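PDB 3QFF: N5-carboxyaminoimidazole ribonucleotide synthetase from Bacillus anthracis, which probably catalyses the ATP-dependent carboxylation of aminoimidazole ribonucleotide by bicarbonate in purine biosynthesis, and is bound here to ADP. Local coordinates for residues A32-E35 and K39-V42; L100-Q105 and R300-L305; V199-I202 and E208-V211. One frame throughout, in Å; residues are numbered along the deposited sequence.

Contact 1 of 3, residues A32-E35 and K39-V42; sequences AAKE and KIAV
Apolar packing between A33 and I40 joins residues 32-35 of helix 24-35 to the start of strand 39-44. It is a small, buried contact in the N-terminal part of the chain. A33 points its CB at the strand, and I40 points back at the helix. The two meet end to end, with A33 CB 3.5 Å from I40 CD1. With CG1 of I40 anti to the carbonyl carbon (chi1 -57°), that branch points to the helix, and its terminal CD1 meets the alanine methyl.

The helix and strand belong to the beta-alpha-beta unit 16-20, 24-35 and 39-44 of a Rossmann-like preATP-grasp domain. Strand 16-20 lies beside strand 39-44 in the parallel sheet, and its I17 packs on both A33 and I40.

K34 crosses the same isoleucine at an angle. Its CD rests 3.8 Å from I40 CG1. The bend at chi2 (83°) lays CD on I40; the bend at chi4 turns the amine. K34 NZ forms a salt bridge with D56 OD2. That same carboxylate oxygen accepts a hydrogen bond from I40 N, tying the lysine's charged end to the strand backbone. K34 also packs on L31 of the second subunit.

Contact 2 of 3, residues L100-Q105 and R300-L305; sequences LPQGSQ and RAICNL
The ring of P101 rests partly on a backbone oxygen of a helix end: its CG is 3.6 Å from I302 O. The proline is in a type I beta turn from L100 to G103, closed by a hydrogen bond from G103 N to L100 O of 3.0 Å. Helix 294-303 ends just after I302 in a Schellman motif. There L305 N bonds to R300 O at 2.8 Å, and N304 N makes a weak bond to A301 O. N304 is the C-prime residue, with a positive phi of 62°.

The contact links the loop between helices 88-97 and 105-110 to a helix almost 200 residues later. The proline ring and the I302 side chain approach each other at a slant. I302 carries CG1 between its backbone N and carbonyl carbon (chi1 66°), while CG2 lies anti to the carbonyl carbon and faces the turn. Strand 78-81 also borders the site, with T80 touching I302.

Q102 adds a lighter apolar contact through its aliphatic chain. The chain bends back toward the helix, and OE1 is held by a hydrogen bond with T80 OG1. Q102 CG comes within 4.2 Å of I302 CG2, while P101 CG lies 3.9 Å from I302 CB.

Contact 3 of 3, residues V199-I202 and E208-V211; sequences VIVI and ETKV
V201 and V211 face each other on one side of an antiparallel beta hairpin, as a non-hydrogen-bonded pair. Their CG2 methyls are 4.1 Å apart. V201 puts CG2 anti to its backbone N and CG1 in the remaining position between N and carbonyl carbon (chi1 49°). That V201 CG2 also reaches T209 at a slant: T209 CG2, anti to its backbone N, meets it at 3.8 Å.

I202 and K210 form the next pair, hydrogen-bonded, with side chains on the other face. Their ends diverge, and the backbone carries the pairing. I202 N donates to K210 O at 2.8 Å in a nearly straight bond of 170°. K210 N donates back to I202 O, also at 2.8 Å, from within the carbonyl plane. The CA of T209 gives I202 O a further CA-H...O contact at 3.2 Å.

The hairpin lies inside a larger antiparallel sheet that runs on into C-terminal strands such as 316-322, with strand 256-264 flanking strand 195-203. Helix 235-251 packs on the face of V199, V201 and V211, with A249 against V201. On the face of I202 and K210, helix 294-303 places Q297 against both side chains.

Helix 294-303 connects all three contacts. It supplies one side of contact 2, and its I299 packs on A33 of contact 1. Its A301 reaches contact 3, where A301 CB lies 3.7 Å from I202 CG2. Contacts 2 and 3 therefore touch, with centres about 13 Å apart, and 199-211 is nested in the chain between the two halves of contact 2. Contact 1 stands apart: its nearest atoms are about 6 Å from contact 2 and about 11 Å from contact 3. Contact 3 belongs to the ATP-grasp domain, which also holds ADP-binding residues. Even so, the side chain of I200 is about 14 Å from the bound ADP.

Contact 1 of 3, residues A32-E35 and K39-V42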
ATOM      1  N   ALA A  32      -2.538  -1.639  -5.817  1.00 22.40           N
ATOM      2  CA  ALA A  32      -3.617  -0.866  -5.192  1.00 22.68           C
ATOM      3  C   ALA A  32      -4.955  -1.591  -5.361  1.00 22.56           C
ATOM      4  O   ALA A  32      -5.778  -1.654  -4.435  1.00 22.39           O
ATOM      5  CB  ALA A  32      -3.687   0.541  -5.844  1.00 22.98           C
ATOM      6  N   ALA A  33      -5.181  -2.127  -6.561  1.00 22.12           N
ATOM      7  CA  ALA A  33      -6.459  -2.777  -6.876  1.00 22.94           C
ATOM      8  C   ALA A  33      -6.617  -4.071  -6.072  1.00 22.95           C
ATOM      9  O   ALA A  33      -7.716  -4.423  -5.651  1.00 22.74           O
ATOM     10  CB  ALA A  33      -6.546  -3.063  -8.370  1.00 22.54           C
ATOM     11  N   LYS A  34      -5.501  -4.769  -5.885  1.00 23.78           N
ATOM     12  CA  LYS A  34      -5.474  -6.047  -5.175  1.00 25.46           C
ATOM     13  C   LYS A  34      -5.854  -5.864  -3.695  1.00 25.85           C
ATOM     14  O   LYS A  34      -6.527  -6.717  -3.122  1.00 25.11           O
ATOM     15  CB  LYS A  34      -4.092  -6.683  -5.325  1.00 26.26           C
ATOM     16  CG  LYS A  34      -4.099  -8.131  -5.816  1.00 30.87           C
ATOM     17  CD  LYS A  34      -4.199  -8.215  -7.323  1.00 35.73           C
ATOM     18  CE  LYS A  34      -3.833  -9.612  -7.825  1.00 36.34           C
ATOM     19  NZ  LYS A  34      -4.946 -10.592  -7.660  1.00 37.78           N
ATOM     20  N   GLU A  35      -5.443  -4.746  -3.082  1.00 26.58           N
ATOM     21  CA  GLU A  35      -5.804  -4.469  -1.674  1.00 28.11           C
ATOM     22  C   GLU A  35      -7.317  -4.411  -1.497  1.00 27.68           C
ATOM     23  O   GLU A  35      -7.841  -4.820  -0.467  1.00 27.18           O
ATOM     24  CB  GLU A  35      -5.153  -3.174  -1.165  1.00 28.84           C
ATOM     25  CG  GLU A  35      -3.652  -3.346  -0.914  1.00 33.18           C
ATOM     26  CD  GLU A  35      -2.862  -2.052  -0.921  1.00 41.05           C
ATOM     27  OE1 GLU A  35      -3.397  -1.005  -0.470  1.00 43.21           O
ATOM     28  OE2 GLU A  35      -1.677  -2.098  -1.360  1.00 44.40           O
ATOM     29  N   LYS A  39      -9.349  -8.445  -9.217  1.00 24.19           N
ATOM     30  CA  LYS A  39      -8.507  -9.334 -10.013  1.00 24.49           C
ATOM     31  C   LYS A  39      -7.883  -8.492 -11.127  1.00 23.69           C
ATOM     32  O   LYS A  39      -8.464  -7.494 -11.544  1.00 23.46           O
ATOM     33  CB  LYS A  39      -9.377 -10.474 -10.573  1.00 25.07           C
ATOM     34  CG  LYS A  39      -8.664 -11.435 -11.520  1.00 29.33           C
ATOM     35  CD  LYS A  39      -9.527 -12.697 -11.777  1.00 34.69           C
ATOM     36  CE  LYS A  39      -8.920 -13.569 -12.890  1.00 37.01           C
ATOM     37  NZ  LYS A  39      -9.692 -14.839 -13.104  1.00 38.68           N
ATOM     38  N   ILE A  40      -6.698  -8.875 -11.590  1.00 23.42           N
ATOM     39  CA  ILE A  40      -5.957  -8.076 -12.556  1.00 22.99           C
ATOM     40  C   ILE A  40      -5.559  -8.881 -13.794  1.00 23.27           C
ATOM     41  O   ILE A  40      -4.989  -9.976 -13.679  1.00 23.13           O
ATOM     42  CB  ILE A  40      -4.658  -7.473 -11.924  1.00 23.41           C
ATOM     43  CG1 ILE A  40      -4.984  -6.627 -10.678  1.00 23.58           C
ATOM     44  CG2 ILE A  40      -3.832  -6.669 -12.978  1.00 21.98           C
ATOM     45  CD1 ILE A  40      -5.817  -5.384 -10.946  1.00 24.42           C
ATOM     46  N   ALA A  41      -5.870  -8.333 -14.969  1.00 23.00           N
ATOM     47  CA  ALA A  41      -5.331  -8.847 -16.238  1.00 23.35           C
ATOM     48  C   ALA A  41      -4.452  -7.775 -16.867  1.00 23.60           C
ATOM     49  O   ALA A  41      -4.791  -6.590 -16.824  1.00 23.93           O
ATOM     50  CB  ALA A  41      -6.471  -9.251 -17.186  1.00 22.49           C
ATOM     51  N   VAL A  42      -3.323  -8.169 -17.446  1.00 23.98           N
ATOM     52  CA  VAL A  42      -2.430  -7.203 -18.087  1.00 24.00           C
ATOM     53  C   VAL A  42      -2.045  -7.680 -19.486  1.00 24.86           C
ATOM     54  O   VAL A  42      -1.883  -8.880 -19.720  1.00 24.47           O
ATOM     55  CB  VAL A  42      -1.150  -6.917 -17.220  1.00 24.01           C
ATOM     56  CG1 VAL A  42      -0.408  -8.207 -16.870  1.00 24.09           C
ATOM     57  CG2 VAL A  42      -0.193  -5.927 -17.916  1.00 22.99           C
TER

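Contact 2 of 3, residues L100-Q105 and R300-L305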
ATOM      1  N   LEU A 100     -14.305   1.207 -21.169  1.00 24.08           N
ATOM      2  CA  LEU A 100     -13.151   2.105 -21.058  1.00 23.44           C
ATOM      3  C   LEU A 100     -13.653   3.500 -20.631  1.00 23.76           C
ATOM      4  O   LEU A 100     -13.785   4.397 -21.477  1.00 23.69           O
ATOM      5  CB  LEU A 100     -12.417   2.207 -22.408  1.00 23.66           C
ATOM      6  CG  LEU A 100     -11.073   2.950 -22.429  1.00 24.18           C
ATOM      7  CD1 LEU A 100      -9.939   1.983 -22.130  1.00 23.27           C
ATOM      8  CD2 LEU A 100     -10.852   3.659 -23.786  1.00 24.61           C
ATOM      9  N   PRO A 101     -13.938   3.684 -19.323  1.00 23.31           N
ATOM     10  CA  PRO A 101     -14.515   4.925 -18.792  1.00 24.18           C
ATOM     11  C   PRO A 101     -13.655   6.171 -19.031  1.00 24.58           C
ATOM     12  O   PRO A 101     -14.196   7.269 -19.062  1.00 24.20           O
ATOM     13  CB  PRO A 101     -14.627   4.651 -17.277  1.00 23.95           C
ATOM     14  CG  PRO A 101     -13.705   3.521 -17.001  1.00 23.20           C
ATOM     15  CD  PRO A 101     -13.745   2.682 -18.261  1.00 23.04           C
ATOM     16  N   GLN A 102     -12.339   5.997 -19.199  1.00 24.80           N
ATOM     17  CA  GLN A 102     -11.445   7.122 -19.509  1.00 25.47           C
ATOM     18  C   GLN A 102     -11.728   7.748 -20.871  1.00 26.45           C
ATOM     19  O   GLN A 102     -11.488   8.948 -21.072  1.00 26.08           O
ATOM     20  CB  GLN A 102      -9.978   6.702 -19.445  1.00 25.04           C
ATOM     21  CG  GLN A 102      -9.440   6.594 -18.025  1.00 25.74           C
ATOM     22  CD  GLN A 102      -8.191   5.772 -17.968  1.00 26.07           C
ATOM     23  OE1 GLN A 102      -8.232   4.543 -18.135  1.00 27.50           O
ATOM     24  NE2 GLN A 102      -7.057   6.435 -17.765  1.00 22.42           N
ATOM     25  N   GLY A 103     -12.221   6.926 -21.800  1.00 26.93           N
ATOM     26  CA  GLY A 103     -12.516   7.375 -23.156  1.00 28.46           C
ATOM     27  C   GLY A 103     -11.237   7.533 -23.963  1.00 29.39           C
ATOM     28  O   GLY A 103     -10.139   7.229 -23.475  1.00 30.02           O
ATOM     29  N   SER A 104     -11.368   8.027 -25.186  1.00 30.40           N
ATOM     30  CA  SER A 104     -10.219   8.189 -26.084  1.00 32.08           C
ATOM     31  C   SER A 104      -9.912   9.654 -26.411  1.00 32.49           C
ATOM     32  O   SER A 104      -8.847   9.954 -26.952  1.00 32.94           O
ATOM     33  CB  SER A 104     -10.451   7.428 -27.394  1.00 31.73           C
ATOM     34  OG  SER A 104     -11.626   7.902 -28.032  1.00 33.95           O
ATOM     35  N   GLN A 105     -10.837  10.552 -26.092  1.00 33.05           N
ATOM     36  CA  GLN A 105     -10.725  11.958 -26.492  1.00 33.95           C
ATOM     37  C   GLN A 105      -9.558  12.653 -25.791  1.00 33.82           C
ATOM     38  O   GLN A 105      -8.748  13.329 -26.434  1.00 33.36           O
ATOM     39  CB  GLN A 105     -12.026  12.721 -26.225  1.00 34.35           C
ATOM     40  CG  GLN A 105     -12.410  13.670 -27.361  1.00 39.06           C
ATOM     41  CD  GLN A 105     -13.180  14.915 -26.905  1.00 43.52           C
ATOM     42  OE1 GLN A 105     -13.894  14.901 -25.896  1.00 45.40           O
ATOM     43  NE2 GLN A 105     -13.031  16.002 -27.659  1.00 45.02           N
ATOM     44  N   ARG A 300     -10.245   3.736  -7.895  1.00 20.38           N
ATOM     45  CA  ARG A 300     -11.557   4.219  -7.428  1.00 20.31           C
ATOM     46  C   ARG A 300     -12.261   5.037  -8.496  1.00 19.88           C
ATOM     47  O   ARG A 300     -13.459   4.892  -8.671  1.00 19.73           O
ATOM     48  CB  ARG A 300     -11.435   5.066  -6.159  1.00 20.95           C
ATOM     49  CG  ARG A 300     -10.979   4.296  -4.940  1.00 22.95           C
ATOM     50  CD  ARG A 300     -10.491   5.248  -3.823  1.00 24.52           C
ATOM     51  NE  ARG A 300     -10.376   4.553  -2.542  1.00 27.77           N
ATOM     52  CZ  ARG A 300      -9.346   3.787  -2.165  1.00 31.91           C
ATOM     53  NH1 ARG A 300      -8.307   3.599  -2.966  1.00 32.62           N
ATOM     54  NH2 ARG A 300      -9.356   3.191  -0.969  1.00 32.56           N
ATOM     55  N   ALA A 301     -11.513   5.896  -9.190  1.00 18.95           N
ATOM     56  CA  ALA A 301     -12.062   6.771 -10.221  1.00 18.84           C
ATOM     57  C   ALA A 301     -12.688   6.002 -11.390  1.00 19.46           C
ATOM     58  O   ALA A 301     -13.806   6.318 -11.823  1.00 18.42           O
ATOM     59  CB  ALA A 301     -10.982   7.755 -10.753  1.00 18.63           C
ATOM     60  N   ILE A 302     -11.968   5.011 -11.908  1.00 19.28           N
ATOM     61  CA  ILE A 302     -12.464   4.266 -13.063  1.00 20.58           C
ATOM     62  C   ILE A 302     -13.572   3.270 -12.681  1.00 20.63           C
ATOM     63  O   ILE A 302     -14.430   2.949 -13.505  1.00 20.69           O
ATOM     64  CB  ILE A 302     -11.336   3.566 -13.859  1.00 20.21           C
ATOM     65  CG1 ILE A 302     -10.687   2.460 -13.026  1.00 20.58           C
ATOM     66  CG2 ILE A 302     -10.312   4.618 -14.386  1.00 21.58           C
ATOM     67  CD1 ILE A 302      -9.757   1.544 -13.817  1.00 22.10           C
ATOM     68  N   CYS A 303     -13.531   2.774 -11.446  1.00 20.88           N
ATOM     69  CA  CYS A 303     -14.538   1.840 -10.955  1.00 21.89           C
ATOM     70  C   CYS A 303     -15.751   2.577 -10.389  1.00 22.79           C
ATOM     71  O   CYS A 303     -16.750   1.946 -10.030  1.00 22.60           O
ATOM     72  CB  CYS A 303     -13.956   0.906  -9.881  1.00 21.88           C
ATOM     73  SG  CYS A 303     -12.706  -0.262 -10.473  1.00 22.99           S
ATOM     74  N   ASN A 304     -15.655   3.909 -10.313  1.00 23.14           N
ATOM     75  CA  ASN A 304     -16.716   4.769  -9.777  1.00 24.12           C
ATOM     76  C   ASN A 304     -17.027   4.476  -8.304  1.00 24.12           C
ATOM     77  O   ASN A 304     -18.182   4.407  -7.888  1.00 24.62           O
ATOM     78  CB  ASN A 304     -17.977   4.706 -10.665  1.00 23.72           C
ATOM     79  CG  ASN A 304     -18.899   5.908 -10.478  1.00 25.65           C
ATOM     80  OD1 ASN A 304     -18.468   6.980 -10.041  1.00 26.38           O
ATOM     81  ND2 ASN A 304     -20.183   5.734 -10.816  1.00 25.71           N
ATOM     82  N   LEU A 305     -15.979   4.276  -7.515  1.00 24.43           N
ATOM     83  CA  LEU A 305     -16.114   4.233  -6.060  1.00 24.37           C
ATOM     84  C   LEU A 305     -15.903   5.644  -5.516  1.00 24.26           C
ATOM     85  O   LEU A 305     -15.358   6.512  -6.218  1.00 24.13           O
ATOM     86  CB  LEU A 305     -15.081   3.279  -5.457  1.00 24.84           C
ATOM     87  CG  LEU A 305     -14.948   1.894  -6.100  1.00 25.43           C
ATOM     88  CD1 LEU A 305     -13.793   1.156  -5.463  1.00 25.52           C
ATOM     89  CD2 LEU A 305     -16.259   1.084  -5.967  1.00 24.92           C
TER

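Contact 3 of 3, residues V199-I202 and E208-V211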
ATOM      1  N   VAL A 199       0.737  18.944 -10.466  1.00 22.03           N
ATOM      2  CA  VAL A 199      -0.442  18.649  -9.660  1.00 21.73           C
ATOM      3  C   VAL A 199      -1.136  17.442 -10.304  1.00 22.45           C
ATOM      4  O   VAL A 199      -1.328  17.405 -11.535  1.00 21.50           O
ATOM      5  CB  VAL A 199      -1.440  19.848  -9.637  1.00 22.80           C
ATOM      6  CG1 VAL A 199      -2.778  19.446  -9.003  1.00 21.10           C
ATOM      7  CG2 VAL A 199      -0.853  21.045  -8.888  1.00 22.81           C
ATOM      8  N   ILE A 200      -1.468  16.450  -9.475  1.00 22.50           N
ATOM      9  CA  ILE A 200      -2.225  15.288  -9.917  1.00 22.69           C
ATOM     10  C   ILE A 200      -3.679  15.572  -9.558  1.00 22.26           C
ATOM     11  O   ILE A 200      -3.985  15.869  -8.397  1.00 22.42           O
ATOM     12  CB  ILE A 200      -1.791  13.968  -9.207  1.00 22.85           C
ATOM     13  CG1 ILE A 200      -0.271  13.719  -9.286  1.00 24.51           C
ATOM     14  CG2 ILE A 200      -2.591  12.756  -9.752  1.00 23.92           C
ATOM     15  CD1 ILE A 200       0.254  13.374 -10.659  1.00 26.13           C
ATOM     16  N   VAL A 201      -4.556  15.516 -10.556  1.00 21.57           N
ATOM     17  CA  VAL A 201      -5.992  15.642 -10.302  1.00 21.84           C
ATOM     18  C   VAL A 201      -6.727  14.345 -10.675  1.00 21.37           C
ATOM     19  O   VAL A 201      -6.367  13.652 -11.647  1.00 21.62           O
ATOM     20  CB  VAL A 201      -6.605  16.930 -10.977  1.00 21.67           C
ATOM     21  CG1 VAL A 201      -6.195  17.038 -12.436  1.00 23.04           C
ATOM     22  CG2 VAL A 201      -8.123  16.971 -10.813  1.00 22.63           C
ATOM     23  N   ILE A 202      -7.734  14.007  -9.878  1.00 21.16           N
ATOM     24  CA  ILE A 202      -8.503  12.787 -10.072  1.00 21.10           C
ATOM     25  C   ILE A 202      -9.954  13.152 -10.270  1.00 21.08           C
ATOM     26  O   ILE A 202     -10.490  13.946  -9.495  1.00 21.06           O
ATOM     27  CB  ILE A 202      -8.459  11.879  -8.813  1.00 21.16           C
ATOM     28  CG1 ILE A 202      -7.031  11.707  -8.281  1.00 21.89           C
ATOM     29  CG2 ILE A 202      -9.186  10.514  -9.088  1.00 20.17           C
ATOM     30  CD1 ILE A 202      -6.051  11.015  -9.247  1.00 21.87           C
ATOM     31  N   GLU A 208     -17.009  13.161  -9.321  1.00 24.87           N
ATOM     32  CA  GLU A 208     -16.309  13.567  -8.088  1.00 25.27           C
ATOM     33  C   GLU A 208     -14.848  13.899  -8.413  1.00 25.37           C
ATOM     34  O   GLU A 208     -14.216  13.178  -9.176  1.00 25.27           O
ATOM     35  CB  GLU A 208     -16.367  12.475  -7.020  1.00 24.83           C
ATOM     36  CG  GLU A 208     -15.890  12.948  -5.662  1.00 25.65           C
ATOM     37  CD  GLU A 208     -15.798  11.836  -4.647  1.00 27.60           C
ATOM     38  OE1 GLU A 208     -15.513  12.150  -3.478  1.00 29.97           O
ATOM     39  OE2 GLU A 208     -16.000  10.652  -5.010  1.00 26.91           O
ATOM     40  N   THR A 209     -14.330  14.992  -7.851  1.00 25.42           N
ATOM     41  CA  THR A 209     -12.958  15.432  -8.137  1.00 26.28           C
ATOM     42  C   THR A 209     -12.137  15.514  -6.858  1.00 25.62           C
ATOM     43  O   THR A 209     -12.654  15.870  -5.795  1.00 25.95           O
ATOM     44  CB  THR A 209     -12.942  16.805  -8.909  1.00 26.27           C
ATOM     45  OG1 THR A 209     -13.648  16.645 -10.144  1.00 28.98           O
ATOM     46  CG2 THR A 209     -11.532  17.240  -9.248  1.00 28.53           C
ATOM     47  N   LYS A 210     -10.855  15.160  -6.957  1.00 24.91           N
ATOM     48  CA  LYS A 210      -9.908  15.379  -5.868  1.00 23.10           C
ATOM     49  C   LYS A 210      -8.625  15.866  -6.492  1.00 22.94           C
ATOM     50  O   LYS A 210      -8.276  15.449  -7.594  1.00 22.46           O
ATOM     51  CB  LYS A 210      -9.629  14.097  -5.072  1.00 23.41           C
ATOM     52  CG  LYS A 210     -10.793  13.528  -4.255  1.00 22.82           C
ATOM     53  CD  LYS A 210     -11.107  14.324  -2.993  1.00 23.85           C
ATOM     54  CE  LYS A 210     -12.418  13.804  -2.429  1.00 25.95           C
ATOM     55  NZ  LYS A 210     -12.916  14.613  -1.310  1.00 30.40           N
ATOM     56  N   VAL A 211      -7.914  16.732  -5.776  1.00 22.22           N
ATOM     57  CA  VAL A 211      -6.631  17.241  -6.237  1.00 22.31           C
ATOM     58  C   VAL A 211      -5.573  16.942  -5.172  1.00 22.08           C
ATOM     59  O   VAL A 211      -5.809  17.111  -3.958  1.00 22.57           O
ATOM     60  CB  VAL A 211      -6.687  18.754  -6.540  1.00 22.41           C
ATOM     61  CG1 VAL A 211      -5.454  19.207  -7.314  1.00 22.34           C
ATOM     62  CG2 VAL A 211      -7.937  19.077  -7.343  1.00 24.23           C
TER